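Long-range contacts in heterokaryon incompatibility protein S (PDB 2WVO), which triggers a lethal reaction on meeting the prion form of its incompatible partner, so that fusions between incompatible cells do not survive: residues 2-7 / 90-95; 13-18 / 66-71; 108-113 / 149-154. All blocks are in the same frame, centred on the assembly; numbering follows the deposited sequence.

Overall arrangement
The chain starts with helix 3-9, and contact 1 sets it against the middle of the long helix 75-104, closing a loop of 82 residues. Within that loop lies contact 2, where the start of helix 14-23, the next helix along, meets the segment 66-71 between helices 38-59 and 75-104. The two touch through Ile7 and Leu17. Contact 3 opens only after contact 1 has closed: the loop following helix 75-104 packs against the end of strand 148-150, on the far side of the chain's centre from contact 2, with centres 34 Å apart. Helix 75-104 thus links all three, carrying contact 1 and running from the loop of contact 2 to that of contact 3.

Contact 1: 2-7 / 90-95; sequences SEPFEI and LFESAQ
At the amino-terminal edge of the helical HeLo domain, the first turn of helix 3-9 meets the middle of helix 75-104 through Pro4 and Glu92, whose CA atoms lie 5.4 Å apart. The two short segments run nearly antiparallel, at 152°, with their axes 8.4 Å apart. Glu92 reaches across with its carboxylate: CG stands anti to the backbone N (chi1 174°), and the chain then bends at chi2, which carries OE1 to the start of the other helix. There OE1 accepts a weak hydrogen bond of 3.3 Å from Phe5 N and lies 3.1 Å from Ser2 CA. A carboxylate at the amino end of a helix would probably be stabilised by the helix dipole. Next along the helix from Pro4, Phe5 sets its CB 3.5 Å from Glu92 CD, while Glu92 CG comes to the edge of the phenyl ring, near its plane. At the homodimer interface the same ring stacks on Phe5 of the second subunit, and Glu92 packs on Leu89 of that chain. Pro4 itself fills the gap between the helices, its ring atom CG 4.1 Å from Phe91 CB and its CB 3.9 Å from Glu92 CB.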
# COMPACT_ATOMS: atom_id res chain seq x y z
N SER A 2 -13.02 4.40 6.79
CA SER A 2 -12.75 3.35 7.84
C SER A 2 -13.61 2.07 7.72
O SER A 2 -13.36 1.09 8.45
CB SER A 2 -12.89 3.95 9.24
OG SER A 2 -14.21 4.44 9.46
N GLU A 3 -14.58 2.07 6.80
CA GLU A 3 -15.43 0.88 6.56
C GLU A 3 -14.70 -0.38 6.05
O GLU A 3 -14.98 -1.46 6.56
CB GLU A 3 -16.63 1.19 5.65
CG GLU A 3 -17.96 1.20 6.35
CD GLU A 3 -18.63 -0.17 6.42
OE1 GLU A 3 -18.13 -1.05 7.16
OE2 GLU A 3 -19.69 -0.35 5.75
N PRO A 4 -13.80 -0.24 5.04
CA PRO A 4 -13.04 -1.41 4.58
C PRO A 4 -12.33 -2.15 5.72
O PRO A 4 -12.38 -3.37 5.76
CB PRO A 4 -12.02 -0.81 3.60
CG PRO A 4 -12.68 0.42 3.08
CD PRO A 4 -13.47 0.96 4.24
N PHE A 5 -11.72 -1.39 6.64
CA PHE A 5 -11.09 -1.90 7.86
C PHE A 5 -12.04 -2.75 8.72
O PHE A 5 -11.67 -3.83 9.18
CB PHE A 5 -10.52 -0.72 8.68
CG PHE A 5 -9.61 -1.15 9.82
CD1 PHE A 5 -8.23 -1.24 9.63
CD2 PHE A 5 -10.14 -1.46 11.08
CE1 PHE A 5 -7.39 -1.63 10.68
CE2 PHE A 5 -9.31 -1.85 12.13
CZ PHE A 5 -7.93 -1.93 11.93
N GLU A 6 -13.26 -2.25 8.94
CA GLU A 6 -14.29 -2.97 9.71
C GLU A 6 -14.63 -4.32 9.09
O GLU A 6 -14.72 -5.33 9.78
CB GLU A 6 -15.59 -2.16 9.78
CG GLU A 6 -15.61 -0.96 10.69
CD GLU A 6 -16.98 -0.28 10.64
OE1 GLU A 6 -17.96 -0.91 11.13
OE2 GLU A 6 -17.07 0.85 10.10
N ILE A 7 -14.84 -4.31 7.77
CA ILE A 7 -15.10 -5.53 6.99
C ILE A 7 -14.00 -6.58 7.15
O ILE A 7 -14.29 -7.75 7.45
CB ILE A 7 -15.33 -5.20 5.49
CG1 ILE A 7 -16.62 -4.38 5.35
CG2 ILE A 7 -15.35 -6.47 4.62
CD1 ILE A 7 -16.50 -3.25 4.35
N LEU A 90 -6.20 -1.63 0.82
CA LEU A 90 -5.86 -0.65 -0.19
C LEU A 90 -6.88 0.50 -0.27
O LEU A 90 -6.51 1.67 -0.38
CB LEU A 90 -5.77 -1.40 -1.52
CG LEU A 90 -5.22 -0.88 -2.83
CD1 LEU A 90 -3.74 -0.49 -2.67
CD2 LEU A 90 -5.38 -1.98 -3.89
N PHE A 91 -8.16 0.16 -0.22
CA PHE A 91 -9.22 1.17 -0.16
C PHE A 91 -9.21 1.93 1.17
O PHE A 91 -9.45 3.12 1.20
CB PHE A 91 -10.60 0.54 -0.42
CG PHE A 91 -10.93 0.37 -1.88
CD1 PHE A 91 -10.82 -0.88 -2.49
CD2 PHE A 91 -11.34 1.46 -2.65
CE1 PHE A 91 -11.14 -1.04 -3.84
CE2 PHE A 91 -11.65 1.30 -4.00
CZ PHE A 91 -11.54 0.05 -4.60
N GLU A 92 -8.95 1.22 2.26
CA GLU A 92 -8.86 1.82 3.57
C GLU A 92 -7.79 2.92 3.60
O GLU A 92 -8.02 4.05 4.07
CB GLU A 92 -8.56 0.73 4.62
CG GLU A 92 -8.31 1.25 6.06
CD GLU A 92 -9.52 1.97 6.68
OE1 GLU A 92 -10.67 1.75 6.22
OE2 GLU A 92 -9.32 2.72 7.66
N SER A 93 -6.61 2.57 3.10
CA SER A 93 -5.45 3.45 3.06
C SER A 93 -5.65 4.64 2.09
O SER A 93 -5.23 5.76 2.38
CB SER A 93 -4.21 2.61 2.74
OG SER A 93 -3.29 3.35 1.97
N ALA A 94 -6.31 4.41 0.96
CA ALA A 94 -6.68 5.50 0.06
C ALA A 94 -7.66 6.47 0.71
O ALA A 94 -7.55 7.68 0.52
CB ALA A 94 -7.26 4.94 -1.26
N GLN A 95 -8.62 5.96 1.48
CA GLN A 95 -9.54 6.82 2.24
C GLN A 95 -8.82 7.67 3.30
O GLN A 95 -9.16 8.82 3.50
CB GLN A 95 -10.66 5.99 2.88
CG GLN A 95 -11.71 5.57 1.88
CD GLN A 95 -12.72 4.53 2.40
OE1 GLN A 95 -12.90 3.49 1.79
NE2 GLN A 95 -13.38 4.84 3.50

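Contact 2: 13-18 / 66-71; sequences GVAGLF and RFHSSA
A helix start docked on a loop: Gly13, the N-cap residue of helix 14-23, and the first turn behind it pack against residues 66-71, in the connection between helices 38-59 and 75-104 of the HeLo domain. One direct hydrogen bond joins them. Ala15 N, in the first turn, donates to Phe67 O over 2.8 Å, nearly straight at 168°, with the donor in the carbonyl plane. Val14 N is also near that oxygen but poorly angled for it, and gives its hydrogen instead to a water 2.9 Å away. This water donates in turn to Arg66 O and Ser69 O, knitting the helix end to two more loop carbonyls. Gly13 lies close to the loop backbone, its CA 3.3 Å from Ser69 O in a CA-H...O contact. Beyond the polar strip, Val14 presents CB to Phe67 CD2 at 3.7 Å, the side chains crossing at a slant; Ile61 packs against both. Val14 also reaches Val77 and Lys81 on helix 75-104, and Phe67 touches Val59 of helix 38-59, joining the patch to both flanking helices. The His68 ring comes back to the helix start although its CB points away: CG lies anti to the carbonyl carbon (chi1 -68°), and ND1 bonds to Asp64 O. Ala15 CB sits over one face of this imidazole in a CH-pi contact, 3.8 Å from the centroid and displaced toward the rim.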
# COMPACT_ATOMS: atom_id res chain seq x y z
N GLY A 13 -16.16 -15.01 4.61
CA GLY A 13 -15.38 -15.88 3.73
C GLY A 13 -14.91 -15.06 2.54
O GLY A 13 -15.19 -13.87 2.46
N VAL A 14 -14.19 -15.70 1.61
CA VAL A 14 -13.75 -15.04 0.36
C VAL A 14 -14.89 -14.31 -0.35
O VAL A 14 -14.73 -13.14 -0.73
CB VAL A 14 -13.08 -16.04 -0.64
CG1 VAL A 14 -12.59 -15.31 -1.90
CG2 VAL A 14 -11.91 -16.79 0.01
N ALA A 15 -16.04 -14.97 -0.51
CA ALA A 15 -17.17 -14.39 -1.24
C ALA A 15 -17.65 -13.06 -0.66
O ALA A 15 -17.83 -12.11 -1.41
CB ALA A 15 -18.36 -15.40 -1.34
N GLY A 16 -17.86 -13.01 0.66
CA GLY A 16 -18.29 -11.79 1.34
C GLY A 16 -17.26 -10.67 1.23
O GLY A 16 -17.61 -9.49 1.09
N LEU A 17 -15.99 -11.03 1.35
CA LEU A 17 -14.88 -10.09 1.22
C LEU A 17 -14.77 -9.52 -0.20
O LEU A 17 -14.63 -8.31 -0.38
CB LEU A 17 -13.57 -10.77 1.65
CG LEU A 17 -13.38 -10.99 3.16
CD1 LEU A 17 -12.38 -12.14 3.45
CD2 LEU A 17 -12.97 -9.69 3.89
N PHE A 18 -14.87 -10.42 -1.18
CA PHE A 18 -14.90 -10.11 -2.60
C PHE A 18 -16.03 -9.16 -2.98
O PHE A 18 -15.82 -8.19 -3.72
CB PHE A 18 -15.00 -11.42 -3.42
CG PHE A 18 -15.31 -11.21 -4.88
CD1 PHE A 18 -14.30 -10.96 -5.80
CD2 PHE A 18 -16.63 -11.25 -5.34
CE1 PHE A 18 -14.59 -10.75 -7.13
CE2 PHE A 18 -16.92 -11.04 -6.67
CZ PHE A 18 -15.89 -10.79 -7.56
N ARG A 66 -16.39 -23.41 -0.85
CA ARG A 66 -15.11 -23.05 -0.25
C ARG A 66 -14.98 -21.55 -0.03
O ARG A 66 -14.27 -21.10 0.87
CB ARG A 66 -13.97 -23.52 -1.14
CG ARG A 66 -13.89 -25.02 -1.35
CD ARG A 66 -13.57 -25.21 -2.81
NE ARG A 66 -12.15 -25.34 -3.09
CZ ARG A 66 -11.56 -24.98 -4.23
NH1 ARG A 66 -12.23 -24.39 -5.22
NH2 ARG A 66 -10.27 -25.20 -4.35
N PHE A 67 -15.66 -20.77 -0.85
CA PHE A 67 -15.61 -19.31 -0.74
C PHE A 67 -16.55 -18.76 0.33
O PHE A 67 -16.66 -17.56 0.50
CB PHE A 67 -15.95 -18.67 -2.09
CG PHE A 67 -14.97 -18.98 -3.18
CD1 PHE A 67 -15.42 -19.44 -4.41
CD2 PHE A 67 -13.59 -18.79 -2.99
CE1 PHE A 67 -14.51 -19.72 -5.45
CE2 PHE A 67 -12.68 -19.06 -4.02
CZ PHE A 67 -13.14 -19.52 -5.25
N HIS A 68 -17.23 -19.64 1.06
CA HIS A 68 -18.23 -19.20 2.01
C HIS A 68 -17.90 -19.50 3.47
O HIS A 68 -18.74 -19.31 4.35
CB HIS A 68 -19.61 -19.69 1.59
CG HIS A 68 -20.11 -19.03 0.35
ND1 HIS A 68 -19.63 -19.35 -0.91
CD2 HIS A 68 -20.97 -18.00 0.17
CE1 HIS A 68 -20.21 -18.58 -1.81
NE2 HIS A 68 -21.03 -17.76 -1.18
N SER A 69 -16.67 -19.95 3.72
CA SER A 69 -16.21 -20.21 5.08
C SER A 69 -15.15 -19.21 5.55
O SER A 69 -14.28 -18.80 4.76
CB SER A 69 -15.64 -21.63 5.18
OG SER A 69 -14.51 -21.76 4.35
N SER A 70 -15.23 -18.86 6.83
CA SER A 70 -14.27 -17.97 7.52
C SER A 70 -12.85 -18.52 7.52
O SER A 70 -11.88 -17.76 7.55
CB SER A 70 -14.69 -17.80 8.98
OG SER A 70 -15.95 -17.18 9.07
N ALA A 71 -12.73 -19.84 7.52
CA ALA A 71 -11.44 -20.49 7.56
C ALA A 71 -11.33 -21.56 6.48
O ALA A 71 -11.57 -22.74 6.75
CB ALA A 71 -11.18 -21.09 8.96
O HOH W 1 -13.79 -18.57 2.02

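Contact 3: 108-113 / 149-154; sequences QDLVVF and ALYDGK
Tyr151 OH and Leu110 O share a water across this contact: the water donates to Leu110 O at 2.7 Å and lies 2.5 Å from Tyr151 OH, at the edge of the phenol ring and in its plane. The hydroxyl also makes a weak hydrogen bond with Glu102, and the two together probably limit the swing of the ring. Leu110 crosses the phenol obliquely and touches it with one methyl alone, CD2, which is 3.6 Å from Tyr151 CZ. On the neighbouring part of the ring, Asp109 O approaches Tyr151 CD2 to 3.8 Å. The next point of contact is wholly apolar. With CG1 of Val112 held anti to the carbonyl carbon (chi1 -54°), this methyl meets Ala149 CB at 3.8 Å and comes more loosely to Tyr151 CE2, at 4.5 Å. Tyr151 also stacks on Tyr101 of helix 75-104, against which Leu110 packs as well. The loop 108-113 continues from that helix toward helix 120-136 and makes backbone hydrogen bonds with Leu30 and Arg32, while Leu150 pairs with Gln29 and Gly31 in the two-stranded parallel sheet of 28-30 and 148-150, just before helix 153-172 begins.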
# COMPACT_ATOMS: atom_id res chain seq x y z
N GLN A 108 -11.55 25.36 -2.57
CA GLN A 108 -11.26 25.36 -4.01
C GLN A 108 -10.71 24.02 -4.52
O GLN A 108 -11.05 23.59 -5.63
CB GLN A 108 -10.25 26.48 -4.30
CG GLN A 108 -10.04 26.82 -5.77
CD GLN A 108 -9.16 28.05 -5.95
OE1 GLN A 108 -9.34 28.82 -6.90
NE2 GLN A 108 -8.22 28.24 -5.03
N ASP A 109 -9.88 23.37 -3.70
CA ASP A 109 -9.22 22.12 -4.08
C ASP A 109 -10.03 20.88 -3.69
O ASP A 109 -9.55 19.75 -3.83
CB ASP A 109 -7.82 22.03 -3.45
CG ASP A 109 -6.92 23.21 -3.84
OD1 ASP A 109 -6.15 23.68 -2.97
OD2 ASP A 109 -6.99 23.68 -5.00
N LEU A 110 -11.26 21.09 -3.22
CA LEU A 110 -12.13 20.00 -2.77
C LEU A 110 -13.31 19.74 -3.71
O LEU A 110 -14.20 18.95 -3.41
CB LEU A 110 -12.61 20.25 -1.33
CG LEU A 110 -11.57 20.14 -0.20
CD1 LEU A 110 -12.19 20.42 1.16
CD2 LEU A 110 -10.87 18.78 -0.20
N VAL A 111 -13.29 20.41 -4.86
CA VAL A 111 -14.31 20.25 -5.89
C VAL A 111 -14.08 18.92 -6.61
O VAL A 111 -12.94 18.56 -6.92
CB VAL A 111 -14.32 21.45 -6.89
CG1 VAL A 111 -15.44 21.32 -7.92
CG2 VAL A 111 -14.45 22.79 -6.13
N VAL A 112 -15.15 18.18 -6.84
CA VAL A 112 -15.07 16.89 -7.52
C VAL A 112 -15.93 16.87 -8.79
O VAL A 112 -16.87 17.66 -8.93
CB VAL A 112 -15.46 15.69 -6.59
CG1 VAL A 112 -14.63 15.69 -5.30
CG2 VAL A 112 -16.96 15.68 -6.28
N PHE A 113 -15.61 15.96 -9.70
CA PHE A 113 -16.43 15.69 -10.87
C PHE A 113 -17.66 14.86 -10.51
O PHE A 113 -17.60 13.98 -9.63
CB PHE A 113 -15.62 14.92 -11.91
CG PHE A 113 -14.57 15.73 -12.62
CD1 PHE A 113 -13.22 15.50 -12.38
CD2 PHE A 113 -14.93 16.70 -13.56
CE1 PHE A 113 -12.24 16.24 -13.06
CE2 PHE A 113 -13.96 17.45 -14.24
CZ PHE A 113 -12.61 17.22 -13.99
N ALA A 149 -13.37 10.91 -1.98
CA ALA A 149 -12.74 11.42 -3.20
C ALA A 149 -11.25 11.11 -3.32
O ALA A 149 -10.50 11.21 -2.35
CB ALA A 149 -12.98 12.93 -3.32
N LEU A 150 -10.84 10.72 -4.53
CA LEU A 150 -9.43 10.66 -4.89
C LEU A 150 -9.01 12.03 -5.42
O LEU A 150 -9.59 12.52 -6.39
CB LEU A 150 -9.17 9.57 -5.95
CG LEU A 150 -9.31 8.10 -5.56
CD1 LEU A 150 -9.50 7.21 -6.79
CD2 LEU A 150 -8.10 7.63 -4.75
N TYR A 151 -8.01 12.64 -4.78
CA TYR A 151 -7.59 14.00 -5.13
C TYR A 151 -6.30 14.10 -5.95
O TYR A 151 -6.03 15.15 -6.52
CB TYR A 151 -7.45 14.87 -3.89
CG TYR A 151 -8.73 15.09 -3.14
CD1 TYR A 151 -8.98 14.40 -1.95
CD2 TYR A 151 -9.70 15.98 -3.61
CE1 TYR A 151 -10.15 14.59 -1.25
CE2 TYR A 151 -10.88 16.18 -2.91
CZ TYR A 151 -11.09 15.48 -1.72
OH TYR A 151 -12.25 15.67 -1.01
N ASP A 152 -5.50 13.04 -6.01
CA ASP A 152 -4.38 13.09 -6.94
C ASP A 152 -4.17 11.81 -7.73
O ASP A 152 -4.69 10.75 -7.35
CB ASP A 152 -3.10 13.67 -6.29
CG ASP A 152 -2.14 12.61 -5.81
OD1 ASP A 152 -2.55 11.76 -5.00
OD2 ASP A 152 -0.96 12.66 -6.24
N GLY A 153 -3.45 11.94 -8.84
CA GLY A 153 -3.18 10.85 -9.79
C GLY A 153 -2.50 9.63 -9.20
O GLY A 153 -2.92 8.52 -9.48
N LYS A 154 -1.46 9.84 -8.40
CA LYS A 154 -0.78 8.76 -7.67
C LYS A 154 -1.73 7.84 -6.91
O LYS A 154 -1.55 6.62 -6.94
CB LYS A 154 0.23 9.33 -6.67
CG LYS A 154 1.49 9.89 -7.28
CD LYS A 154 2.40 8.79 -7.82
CE LYS A 154 3.86 9.21 -7.80
NZ LYS A 154 4.01 10.68 -7.95
O HOH W 2 -14.37 16.79 -1.73